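Local coordinates for ubiquinol-cytochrome C chaperone (Brucella abortus NCTC 8038, PDB 6RWT), which is the bacterial homolog of the chaperone Cbp3 and probably assists assembly of respiratory complex III by binding newly made cytochrome b, at residues Y21-A26 and I172-V177. Sequence-based numbering, arbitrary orientation.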
loop_
_atom_site.group_PDB
_atom_site.type_symbol
_atom_site.label_atom_id
_atom_site.label_comp_id
_atom_site.label_asym_id
_atom_site.label_seq_id
_atom_site.Cartn_x
_atom_site.Cartn_y
_atom_site.Cartn_z
ATOM N N TYR A 21 0.995 -8.197 6.232
ATOM C CA TYR A 21 0.477 -6.881 6.636
ATOM C C TYR A 21 1.502 -6.108 7.501
ATOM O O TYR A 21 1.711 -4.896 7.308
ATOM C CB TYR A 21 -0.913 -6.995 7.326
ATOM C CG TYR A 21 -1.632 -5.665 7.365
ATOM C CD1 TYR A 21 -2.259 -5.154 6.225
ATOM C CD2 TYR A 21 -1.648 -4.891 8.514
ATOM C CE1 TYR A 21 -2.880 -3.911 6.239
ATOM C CE2 TYR A 21 -2.280 -3.648 8.540
ATOM C CZ TYR A 21 -2.895 -3.163 7.398
ATOM O OH TYR A 21 -3.513 -1.926 7.401
ATOM N N GLU A 22 2.165 -6.811 8.424
ATOM C CA GLU A 22 3.192 -6.185 9.270
ATOM C C GLU A 22 4.399 -5.657 8.479
ATOM O O GLU A 22 4.913 -4.575 8.793
ATOM C CB GLU A 22 3.612 -7.130 10.405
ATOM C CG GLU A 22 2.499 -7.269 11.438
ATOM C CD GLU A 22 2.848 -8.141 12.628
ATOM O OE1 GLU A 22 3.672 -9.071 12.505
ATOM O OE2 GLU A 22 2.262 -7.900 13.702
ATOM N N VAL A 23 4.811 -6.382 7.436
ATOM C CA VAL A 23 5.872 -5.901 6.531
ATOM C C VAL A 23 5.456 -4.611 5.808
ATOM O O VAL A 23 6.256 -3.666 5.702
ATOM C CB VAL A 23 6.317 -6.979 5.511
ATOM C CG1 VAL A 23 7.264 -6.409 4.456
ATOM C CG2 VAL A 23 7.018 -8.128 6.227
ATOM N N ILE A 24 4.212 -4.575 5.325
ATOM C CA ILE A 24 3.677 -3.391 4.626
ATOM C C ILE A 24 3.645 -2.178 5.576
ATOM O O ILE A 24 4.103 -1.083 5.210
ATOM C CB ILE A 24 2.275 -3.679 4.018
ATOM C CG1 ILE A 24 2.369 -4.786 2.963
ATOM C CG2 ILE A 24 1.682 -2.419 3.391
ATOM C CD1 ILE A 24 1.040 -5.315 2.457
ATOM N N VAL A 25 3.130 -2.380 6.793
ATOM C CA VAL A 25 3.044 -1.306 7.798
ATOM C C VAL A 25 4.442 -0.767 8.165
ATOM O O VAL A 25 4.646 0.450 8.240
ATOM C CB VAL A 25 2.271 -1.779 9.057
ATOM C CG1 VAL A 25 2.420 -0.811 10.228
ATOM C CG2 VAL A 25 0.794 -1.979 8.726
ATOM N N ALA A 26 5.400 -1.668 8.371
ATOM C CA ALA A 26 6.781 -1.268 8.680
ATOM C C ALA A 26 7.401 -0.447 7.547
ATOM O O ALA A 26 8.067 0.566 7.790
ATOM C CB ALA A 26 7.637 -2.491 8.977
ATOM N N ILE A 172 7.224 -11.342 1.223
ATOM C CA ILE A 172 7.154 -10.002 0.619
ATOM C C ILE A 172 8.290 -9.127 1.173
ATOM O O ILE A 172 8.679 -9.263 2.340
ATOM C CB ILE A 172 5.764 -9.349 0.868
ATOM C CG1 ILE A 172 5.570 -8.089 0.013
ATOM C CG2 ILE A 172 5.534 -9.017 2.350
ATOM C CD1 ILE A 172 4.140 -7.558 0.015
ATOM N N SER A 173 8.836 -8.249 0.329
ATOM C CA SER A 173 9.783 -7.230 0.789
ATOM C C SER A 173 9.696 -5.962 -0.060
ATOM O O SER A 173 9.283 -6.000 -1.230
ATOM C CB SER A 173 11.224 -7.774 0.826
ATOM O OG SER A 173 11.645 -8.232 -0.443
ATOM N N TYR A 174 10.052 -4.844 0.566
ATOM C CA TYR A 174 10.182 -3.539 -0.077
ATOM C C TYR A 174 11.646 -3.108 -0.006
ATOM O O TYR A 174 12.451 -3.681 0.746
ATOM C CB TYR A 174 9.297 -2.499 0.632
ATOM C CG TYR A 174 7.808 -2.762 0.457
ATOM C CD1 TYR A 174 7.152 -3.746 1.206
ATOM C CD2 TYR A 174 7.054 -2.057 -0.486
ATOM C CE1 TYR A 174 5.792 -3.996 1.030
ATOM C CE2 TYR A 174 5.701 -2.302 -0.663
ATOM C CZ TYR A 174 5.064 -3.281 0.089
ATOM O OH TYR A 174 3.704 -3.545 -0.081
ATOM N N MET A 175 11.984 -2.088 -0.783
ATOM C CA MET A 175 13.337 -1.533 -0.754
ATOM C C MET A 175 13.574 -0.756 0.552
ATOM O O MET A 175 12.624 -0.267 1.167
ATOM C CB MET A 175 13.568 -0.629 -1.969
ATOM C CG MET A 175 13.409 -1.311 -3.330
ATOM S SD MET A 175 14.512 -2.707 -3.663
ATOM C CE MET A 175 16.097 -1.874 -3.665
ATOM N N ASP A 176 14.830 -0.692 0.995
ATOM C CA ASP A 176 15.249 0.184 2.103
ATOM C C ASP A 176 15.386 1.602 1.541
ATOM O O ASP A 176 16.326 1.900 0.802
ATOM C CB ASP A 176 16.588 -0.311 2.702
ATOM C CG ASP A 176 17.138 0.578 3.847
ATOM O OD1 ASP A 176 16.552 1.628 4.196
ATOM O OD2 ASP A 176 18.207 0.216 4.399
ATOM N N VAL A 177 14.457 2.484 1.911
ATOM C CA VAL A 177 14.460 3.866 1.419
ATOM C C VAL A 177 15.776 4.629 1.688
ATOM O O VAL A 177 16.124 5.521 0.922
ATOM C CB VAL A 177 13.212 4.655 1.927
ATOM C CG1 VAL A 177 13.320 4.978 3.410
ATOM C CG2 VAL A 177 13.000 5.925 1.105
#
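V23 presents CG1 as a bump to the shallow groove between I172 and Y174. This methyl lies 3.8 Å from I172 CG2, which rests against both CB and CG1 of V23. On the other wall, V23 CG1 to Y174 CD1, at 4.2 Å, marks a looser approach at the edge of the ring, near its plane. With CG1 anti to the backbone N (chi1 172°), V23 turns this branch to the loop, and the V23 and I172 side chains lie alongside one another, running opposite ways. One helix position on, I24 CG1 meets the far end of the tyrosine obliquely, 3.5 Å from Y174 OH and 4.0 Å from Y174 CE1. The Y174 hydroxyl is hydrogen-bonded to the backbone O of H53, a bond that probably helps fix the ring end beside I24, which also touches H53. No hydrogen bond joins the two segments, which bury 213 Å² in total; their side-chain contacts are apolar apart from the approach to Y174 OH. I24 also packs on I75 of helix 66-89, and I172 on L159 of helix 145-161. The loop after helix 164-168 thus packs by apolar side chains on the C-terminal part of helix 2-28, within the all-helical ubiquinol-cytochrome c chaperone fold.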